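Local coordinates for protein macrolide 2'-phosphotransferase MphH (Brachybacterium faecium, PDB 5UXD) that probably phosphorylates the 2'-hydroxyl of macrolide antibiotics as a nucleotide-dependent kinase, and binds azithromycin, at residues 159-164 and 168-173; 222-227 and 264-269; 277-280 and 286-289. One frame throughout, in Å; residues are numbered along the deposited sequence.

Interaction 1 (159-164 and 168-173); sequences QDLARV and FEIAPA
Val164 and Phe168 meet where helix 150-167 ends and the chain turns off towards the next helix. The Phe168 N-H bonds to the carbonyl O of Val164, N to O 2.8 Å. This is the i to i+4 bond that closes the last turn of the helix.

The Phe168 side chain leaves beside the same carbonyl. Its CB lies 3.6 Å from Val164 O. The first torsion sets CG anti to its own carbonyl carbon (chi1 -66°), and CG is 4.1 Å from the same oxygen. The ring then brings CD1 to 3.6 Å from Val164 O, which lies at the ring edge, in its plane. CD1 also touches Val164 CG1 at 3.8 Å. Farther out, CE1 and CZ reach Leu279 and Ala278 of helix 270-281, and CE2 reaches the backbone of Arg287. The side chain also touches Ala290, Ala291 and Leu294 of helix 284-294, while Arg287 makes a cation-pi contact with the ring.

Ile170 points back at the helix. Its CD1 sits 4.1 Å from Leu161 CD1 and 4.2 Å from Val164 CG1. The side chains of Val164 and Ile170 meet at about a right angle. Leu161 and Val164 also rest on Leu272 of helix 270-281.

Ala171 is the N-cap of helix 172-183. The arrangement is a short helix-to-helix connection whose apolar side chains fold inward, within the helical part of this kinase-like phosphotransferase fold.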
# COMPACT_ATOMS: atom_id res chain seq x y z
N GLN A 159 -11.27 -16.57 -10.04
CA GLN A 159 -11.21 -17.55 -8.96
C GLN A 159 -11.71 -16.95 -7.66
O GLN A 159 -12.40 -17.62 -6.88
CB GLN A 159 -9.78 -18.07 -8.82
CG GLN A 159 -9.56 -18.96 -7.63
CD GLN A 159 -8.41 -19.92 -7.84
OE1 GLN A 159 -7.35 -19.79 -7.22
NE2 GLN A 159 -8.60 -20.88 -8.74
N ASP A 160 -11.30 -15.71 -7.40
CA ASP A 160 -11.66 -15.02 -6.17
C ASP A 160 -13.17 -14.85 -6.06
O ASP A 160 -13.76 -15.08 -5.00
CB ASP A 160 -10.97 -13.66 -6.09
CG ASP A 160 -9.46 -13.77 -5.82
OD1 ASP A 160 -8.97 -14.88 -5.54
OD2 ASP A 160 -8.77 -12.73 -5.88
N LEU A 161 -13.81 -14.42 -7.16
CA LEU A 161 -15.26 -14.33 -7.17
C LEU A 161 -15.89 -15.68 -6.88
O LEU A 161 -16.88 -15.77 -6.14
CB LEU A 161 -15.74 -13.78 -8.52
CG LEU A 161 -17.26 -13.75 -8.73
CD1 LEU A 161 -17.93 -12.92 -7.65
CD2 LEU A 161 -17.60 -13.22 -10.11
N ALA A 162 -15.34 -16.75 -7.45
CA ALA A 162 -15.95 -18.06 -7.24
C ALA A 162 -15.77 -18.52 -5.80
O ALA A 162 -16.70 -19.06 -5.19
CB ALA A 162 -15.35 -19.08 -8.21
N ARG A 163 -14.58 -18.31 -5.24
CA ARG A 163 -14.33 -18.74 -3.87
C ARG A 163 -15.18 -17.95 -2.88
O ARG A 163 -15.78 -18.54 -1.98
CB ARG A 163 -12.85 -18.61 -3.55
CG ARG A 163 -12.01 -19.68 -4.22
CD ARG A 163 -10.54 -19.53 -3.92
NE ARG A 163 -9.81 -20.71 -4.37
CZ ARG A 163 -8.48 -20.81 -4.40
NH1 ARG A 163 -7.73 -19.78 -4.02
NH2 ARG A 163 -7.91 -21.93 -4.83
N VAL A 164 -15.25 -16.63 -3.05
CA VAL A 164 -16.06 -15.81 -2.14
C VAL A 164 -17.53 -16.16 -2.30
O VAL A 164 -18.24 -16.36 -1.31
CB VAL A 164 -15.79 -14.31 -2.39
CG1 VAL A 164 -16.77 -13.43 -1.57
CG2 VAL A 164 -14.36 -13.95 -2.05
N PHE A 168 -19.99 -16.92 0.83
CA PHE A 168 -20.81 -15.77 1.20
C PHE A 168 -21.97 -15.61 0.22
O PHE A 168 -21.85 -15.91 -0.96
CB PHE A 168 -20.02 -14.46 1.16
CG PHE A 168 -18.92 -14.35 2.17
CD1 PHE A 168 -17.66 -14.86 1.89
CD2 PHE A 168 -19.13 -13.71 3.38
CE1 PHE A 168 -16.64 -14.76 2.80
CE2 PHE A 168 -18.11 -13.60 4.30
CZ PHE A 168 -16.86 -14.12 4.01
N GLU A 169 -23.08 -15.10 0.74
CA GLU A 169 -24.15 -14.63 -0.14
C GLU A 169 -23.72 -13.31 -0.78
O GLU A 169 -23.26 -12.39 -0.10
CB GLU A 169 -25.44 -14.44 0.65
CG GLU A 169 -26.71 -14.74 -0.13
CD GLU A 169 -26.82 -16.19 -0.52
OE1 GLU A 169 -26.86 -16.48 -1.74
OE2 GLU A 169 -26.86 -17.05 0.38
N ILE A 170 -23.84 -13.23 -2.11
CA ILE A 170 -23.49 -12.01 -2.83
C ILE A 170 -24.75 -11.48 -3.50
O ILE A 170 -25.44 -12.21 -4.22
CB ILE A 170 -22.38 -12.25 -3.88
CG1 ILE A 170 -21.13 -12.83 -3.20
CG2 ILE A 170 -22.06 -10.94 -4.62
CD1 ILE A 170 -20.02 -13.15 -4.17
N ALA A 171 -25.05 -10.20 -3.26
CA ALA A 171 -26.22 -9.58 -3.87
C ALA A 171 -26.12 -9.73 -5.38
O ALA A 171 -25.04 -9.49 -5.95
CB ALA A 171 -26.30 -8.11 -3.48
N PRO A 172 -27.19 -10.15 -6.06
CA PRO A 172 -27.10 -10.29 -7.52
C PRO A 172 -26.64 -9.03 -8.24
O PRO A 172 -25.92 -9.15 -9.25
CB PRO A 172 -28.52 -10.69 -7.92
CG PRO A 172 -29.00 -11.46 -6.73
CD PRO A 172 -28.44 -10.73 -5.53
N ALA A 173 -27.00 -7.84 -7.76
CA ALA A 173 -26.56 -6.61 -8.42
C ALA A 173 -25.04 -6.48 -8.41
O ALA A 173 -24.45 -6.01 -9.38
CB ALA A 173 -27.21 -5.40 -7.76

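Interaction 2 (222-227 and 264-269); sequences VGDPAK and TEMFSA
Met266 reaches from helix 259-268 to the loop 222-227 and makes the contact with its thioether end. Its methyl CE lies 4.0 Å from Ala226 CB. The same CE is 3.9 Å from Asp224 OD2, and SD is also 3.9 Å from that oxygen. CE further comes to 4.2 Å from the backbone N of Lys227. Met266 and Asp224 approach from opposite directions. CG of Met266 stands anti to the backbone N (chi1 -172°), which carries the chain out from the helix. A bend at the last torsion (chi3 48°) then turns CE towards Ala226.

The next shell fixes the carboxylate. Asp224 OD1 accepts from Ala226 N at 2.9 Å, which makes an Asx turn. The donor stands above the carboxylate plane, 52° out of it. OD2 is bonded to His262 NE2, from the same helix as Met266. One carboxylate therefore links the loop to helix 259-268. Lys227 N bonds to Asp224 O at 3.2 Å, within the same turn.

Further out, Trp157 of helix 150-167, Trp181 of helix 172-183 and Met230 of helix 230-235 pack on Met266. Val153 and Trp256 pack on Asp224.

The direct contact between the segments is thus van der Waals in kind, a thioether methyl against an alanine CB and one carboxylate oxygen. Asp224 is buried and, if charged, its bonds to Ala226 N and His262 NE2 would probably help pay for burying the carboxylate in this apolar setting.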
# COMPACT_ATOMS: atom_id res chain seq x y z
N VAL A 222 4.23 -8.29 -8.48
CA VAL A 222 4.21 -8.10 -9.94
C VAL A 222 2.83 -8.48 -10.45
O VAL A 222 2.31 -9.57 -10.15
CB VAL A 222 5.33 -8.90 -10.62
CG1 VAL A 222 5.13 -8.88 -12.16
CG2 VAL A 222 6.69 -8.33 -10.26
N GLY A 223 2.24 -7.58 -11.22
CA GLY A 223 0.87 -7.78 -11.68
C GLY A 223 0.27 -6.56 -12.35
O GLY A 223 0.94 -5.87 -13.11
N ASP A 224 -0.99 -6.30 -12.06
CA ASP A 224 -1.81 -5.34 -12.82
C ASP A 224 -1.33 -3.91 -12.62
O ASP A 224 -1.40 -3.39 -11.50
CB ASP A 224 -3.27 -5.51 -12.37
CG ASP A 224 -4.27 -4.65 -13.17
OD1 ASP A 224 -3.87 -3.78 -13.97
OD2 ASP A 224 -5.48 -4.85 -12.96
N PRO A 225 -0.84 -3.23 -13.67
CA PRO A 225 -0.41 -1.82 -13.52
C PRO A 225 -1.50 -0.89 -12.99
O PRO A 225 -1.18 0.13 -12.36
CB PRO A 225 -0.00 -1.44 -14.95
CG PRO A 225 0.36 -2.75 -15.61
CD PRO A 225 -0.59 -3.76 -15.03
N ALA A 226 -2.77 -1.20 -13.25
CA ALA A 226 -3.85 -0.30 -12.84
C ALA A 226 -3.97 -0.18 -11.33
O ALA A 226 -4.49 0.83 -10.83
CB ALA A 226 -5.18 -0.81 -13.41
N LYS A 227 -3.53 -1.20 -10.59
CA LYS A 227 -3.64 -1.15 -9.13
C LYS A 227 -3.07 0.14 -8.56
O LYS A 227 -3.59 0.66 -7.56
CB LYS A 227 -2.93 -2.35 -8.52
CG LYS A 227 -3.53 -3.68 -8.86
CD LYS A 227 -2.73 -4.80 -8.21
CE LYS A 227 -2.81 -4.73 -6.69
NZ LYS A 227 -2.20 -5.94 -6.06
N THR A 264 -12.32 1.82 -11.89
CA THR A 264 -13.55 2.01 -11.13
C THR A 264 -14.24 0.67 -10.87
O THR A 264 -14.79 0.45 -9.78
CB THR A 264 -14.48 2.98 -11.87
OG1 THR A 264 -14.04 4.32 -11.59
CG2 THR A 264 -15.94 2.83 -11.40
N GLU A 265 -14.25 -0.23 -11.86
CA GLU A 265 -14.84 -1.55 -11.62
C GLU A 265 -14.07 -2.29 -10.54
O GLU A 265 -14.66 -2.93 -9.66
CB GLU A 265 -14.86 -2.37 -12.91
CG GLU A 265 -15.81 -1.81 -13.96
CD GLU A 265 -17.13 -1.39 -13.36
OE1 GLU A 265 -17.95 -2.28 -13.05
OE2 GLU A 265 -17.33 -0.17 -13.18
N MET A 266 -12.75 -2.23 -10.61
CA MET A 266 -11.91 -2.91 -9.65
C MET A 266 -12.13 -2.40 -8.23
O MET A 266 -12.17 -3.17 -7.29
CB MET A 266 -10.44 -2.81 -10.06
CG MET A 266 -9.52 -3.66 -9.20
SD MET A 266 -7.98 -4.08 -10.05
CE MET A 266 -7.49 -2.48 -10.67
N PHE A 267 -12.25 -1.08 -8.10
CA PHE A 267 -12.50 -0.48 -6.79
C PHE A 267 -13.84 -0.95 -6.23
O PHE A 267 -13.98 -1.17 -5.02
CB PHE A 267 -12.47 1.04 -6.92
CG PHE A 267 -12.45 1.76 -5.61
CD1 PHE A 267 -11.26 2.01 -4.96
CD2 PHE A 267 -13.62 2.23 -5.05
CE1 PHE A 267 -11.23 2.70 -3.75
CE2 PHE A 267 -13.61 2.93 -3.84
CZ PHE A 267 -12.41 3.16 -3.20
N SER A 268 -14.83 -1.14 -7.11
CA SER A 268 -16.14 -1.60 -6.68
C SER A 268 -16.11 -3.04 -6.19
O SER A 268 -17.05 -3.48 -5.52
CB SER A 268 -17.15 -1.46 -7.83
OG SER A 268 -17.15 -2.61 -8.67
N ALA A 269 -15.07 -3.80 -6.53
CA ALA A 269 -14.95 -5.19 -6.14
C ALA A 269 -14.19 -5.35 -4.82
O ALA A 269 -13.83 -6.48 -4.45
CB ALA A 269 -14.26 -5.99 -7.26

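Interaction 3 (277-280 and 286-289); sequences YALA and HREA. With ZIT (azithromycin), chain C.
Tyr277 CG stands anti to the backbone N (chi1 -176°), and His286 CG anti to its carbonyl carbon (chi1 -57°). These torsions bring the two rings together as an offset stack. Their centroids are 4.9 Å apart and the planes are inclined by 29°. Tyr277 CE1 lies over one face of the imidazole, towards the rim, 3.5 Å from His286 ND1. That nitrogen is hydrogen-bonded to Thr281 OG1, which helps fix the turn of the imidazole.

Between the backbones, Ala278 CB touches Arg287 N at 3.6 Å. The small methyl allows helices 270-281 and 284-294 to come close. Beside it, Leu279 CD2 lies 4.1 Å from Arg287 NH1. The guanidinium is held by a salt bridge from NH2 to Glu167 OE1.

Azithromycin takes one face of the Tyr277 ring. Its C4A sits over the ring centre, and its C6A is 3.5 Å from Tyr277 CD1. C7A, a methyl on the amino nitrogen N3A, lies 3.5 Å from Tyr277 OH. The tyrosine therefore offers an apolar, polarisable surface to the amino sugar. The ring that carries the sugar is also stacked against His286, which probably limits its rotation.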
# COMPACT_ATOMS: atom_id res chain seq x y z
N TYR A 277 -10.10 -11.80 2.80
CA TYR A 277 -9.46 -11.58 4.09
C TYR A 277 -10.15 -12.39 5.18
O TYR A 277 -9.48 -13.08 5.97
CB TYR A 277 -9.47 -10.08 4.42
CG TYR A 277 -8.76 -9.71 5.71
CD1 TYR A 277 -9.43 -9.09 6.76
CD2 TYR A 277 -7.41 -10.00 5.89
CE1 TYR A 277 -8.78 -8.75 7.94
CE2 TYR A 277 -6.75 -9.67 7.07
CZ TYR A 277 -7.45 -9.04 8.08
OH TYR A 277 -6.79 -8.72 9.25
N ALA A 278 -11.48 -12.35 5.22
CA ALA A 278 -12.22 -13.12 6.22
C ALA A 278 -11.90 -14.61 6.14
O ALA A 278 -11.72 -15.26 7.16
CB ALA A 278 -13.72 -12.87 6.06
N LEU A 279 -11.86 -15.16 4.92
CA LEU A 279 -11.53 -16.57 4.76
C LEU A 279 -10.10 -16.87 5.19
O LEU A 279 -9.81 -17.99 5.65
CB LEU A 279 -11.75 -17.00 3.30
CG LEU A 279 -13.22 -17.10 2.88
CD1 LEU A 279 -13.34 -17.25 1.38
CD2 LEU A 279 -13.89 -18.26 3.61
N ALA A 280 -9.21 -15.89 5.05
CA ALA A 280 -7.82 -16.06 5.48
C ALA A 280 -7.70 -16.07 7.00
O ALA A 280 -7.04 -16.93 7.58
CB ALA A 280 -6.95 -14.96 4.86
N HIS A 286 -14.48 -10.50 11.06
CA HIS A 286 -14.15 -10.16 9.68
C HIS A 286 -15.16 -10.76 8.70
O HIS A 286 -15.50 -10.13 7.69
CB HIS A 286 -12.73 -10.64 9.34
CG HIS A 286 -11.68 -10.10 10.26
ND1 HIS A 286 -10.44 -10.68 10.40
CD2 HIS A 286 -11.69 -9.02 11.08
CE1 HIS A 286 -9.73 -9.99 11.28
NE2 HIS A 286 -10.47 -8.98 11.70
N ARG A 287 -15.63 -11.98 8.98
CA ARG A 287 -16.65 -12.58 8.13
C ARG A 287 -17.94 -11.75 8.15
O ARG A 287 -18.58 -11.56 7.11
CB ARG A 287 -16.93 -14.02 8.59
CG ARG A 287 -18.00 -14.73 7.78
CD ARG A 287 -18.17 -16.18 8.23
NE ARG A 287 -18.37 -17.06 7.08
CZ ARG A 287 -17.40 -17.78 6.52
NH1 ARG A 287 -16.17 -17.74 7.01
NH2 ARG A 287 -17.67 -18.55 5.46
N GLU A 288 -18.31 -11.24 9.32
CA GLU A 288 -19.53 -10.43 9.41
C GLU A 288 -19.39 -9.13 8.61
O GLU A 288 -20.34 -8.70 7.95
CB GLU A 288 -19.86 -10.13 10.87
CG GLU A 288 -20.65 -11.23 11.53
CD GLU A 288 -21.83 -11.65 10.69
OE1 GLU A 288 -22.66 -10.78 10.35
OE2 GLU A 288 -21.92 -12.85 10.34
N ALA A 289 -18.22 -8.49 8.69
CA ALA A 289 -18.03 -7.24 7.95
C ALA A 289 -17.99 -7.49 6.45
O ALA A 289 -18.58 -6.73 5.67
CB ALA A 289 -16.75 -6.55 8.42
C1 ZIT C . -9.34 1.97 1.16
C2 ZIT C . -8.35 0.78 1.32
C3 ZIT C . -9.14 -0.32 1.99
C4 ZIT C . -8.82 -0.19 3.50
C5 ZIT C . -9.53 -1.27 4.34
C6 ZIT C . -10.63 -0.62 5.13
C7 ZIT C . -10.07 0.04 6.41
C8 ZIT C . -11.24 0.71 7.21
C9 ZIT C . -11.19 2.26 7.09
N10 ZIT C . -11.83 2.72 5.75
C11 ZIT C . -11.27 3.95 5.22
C12 ZIT C . -11.20 3.85 3.69
C13 ZIT C . -10.32 4.88 2.98
C14 ZIT C . -9.94 4.35 1.60
C15 ZIT C . -9.36 5.47 0.76
C16 ZIT C . -8.76 4.89 -0.56
C17 ZIT C . -7.70 0.45 0.01
C18 ZIT C . -7.33 -0.21 3.68
C19 ZIT C . -11.68 -1.67 5.49
C20 ZIT C . -11.17 0.30 8.60
C21 ZIT C . -13.29 2.77 5.91
C22 ZIT C . -12.07 5.16 5.65
C23 ZIT C . -9.03 5.18 3.76
O1 ZIT C . -10.42 1.80 0.61
O6 ZIT C . -11.26 0.40 4.36
O12 ZIT C . -12.49 3.93 3.13
O13 ZIT C . -11.07 6.11 2.82
O14 ZIT C . -8.94 3.32 1.72
C1A ZIT C . -8.27 -3.23 4.92
C2A ZIT C . -7.12 -3.72 5.76
C3A ZIT C . -6.70 -5.07 5.28
C4A ZIT C . -7.84 -6.00 5.28
C5A ZIT C . -9.11 -5.44 4.64
C6A ZIT C . -10.29 -6.29 4.92
C7A ZIT C . -6.02 -5.81 7.49
C8A ZIT C . -4.99 -6.80 5.59
O1A ZIT C . -8.61 -1.90 5.22
O2A ZIT C . -6.01 -2.82 5.71
N3A ZIT C . -5.58 -5.57 6.14
O5A ZIT C . -9.45 -4.09 5.11
C1B ZIT C . -9.77 -2.05 0.44
C2B ZIT C . -9.06 -2.95 -0.54
C3B ZIT C . -8.87 -4.34 -0.03
C4B ZIT C . -10.16 -4.90 0.43
C5B ZIT C . -10.77 -4.02 1.49
C6B ZIT C . -12.04 -4.67 1.94
C7B ZIT C . -8.28 -5.22 -1.20
C8B ZIT C . -6.61 -4.42 0.83
O1B ZIT C . -8.88 -1.65 1.47
O3B ZIT C . -7.99 -4.33 1.11
O4B ZIT C . -9.92 -6.17 1.08
O5B ZIT C . -11.02 -2.64 1.02

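Overall arrangement
Interactions 1 and 3 adjoin, with centres 13 Å apart. Phe168 joins them: its CE2 is 3.5 Å from Arg287 O, and its CZ is 4.0 Å from Ala278 CB. Interaction 2 lies deeper, its centre 17 Å from that of interaction 1 and 21 Å from that of interaction 3. It touches neither, but helix 259-268 leads into helix 270-281. Interaction 3 supplies Tyr277 to the azithromycin pocket. The side chain of Lys227 in interaction 2 is about 8 Å from the azithromycin and about 11 Å from that of His203, which binds magnesium in another structure of this protein. The side chain of Val164 is about 9 Å from the same azithromycin.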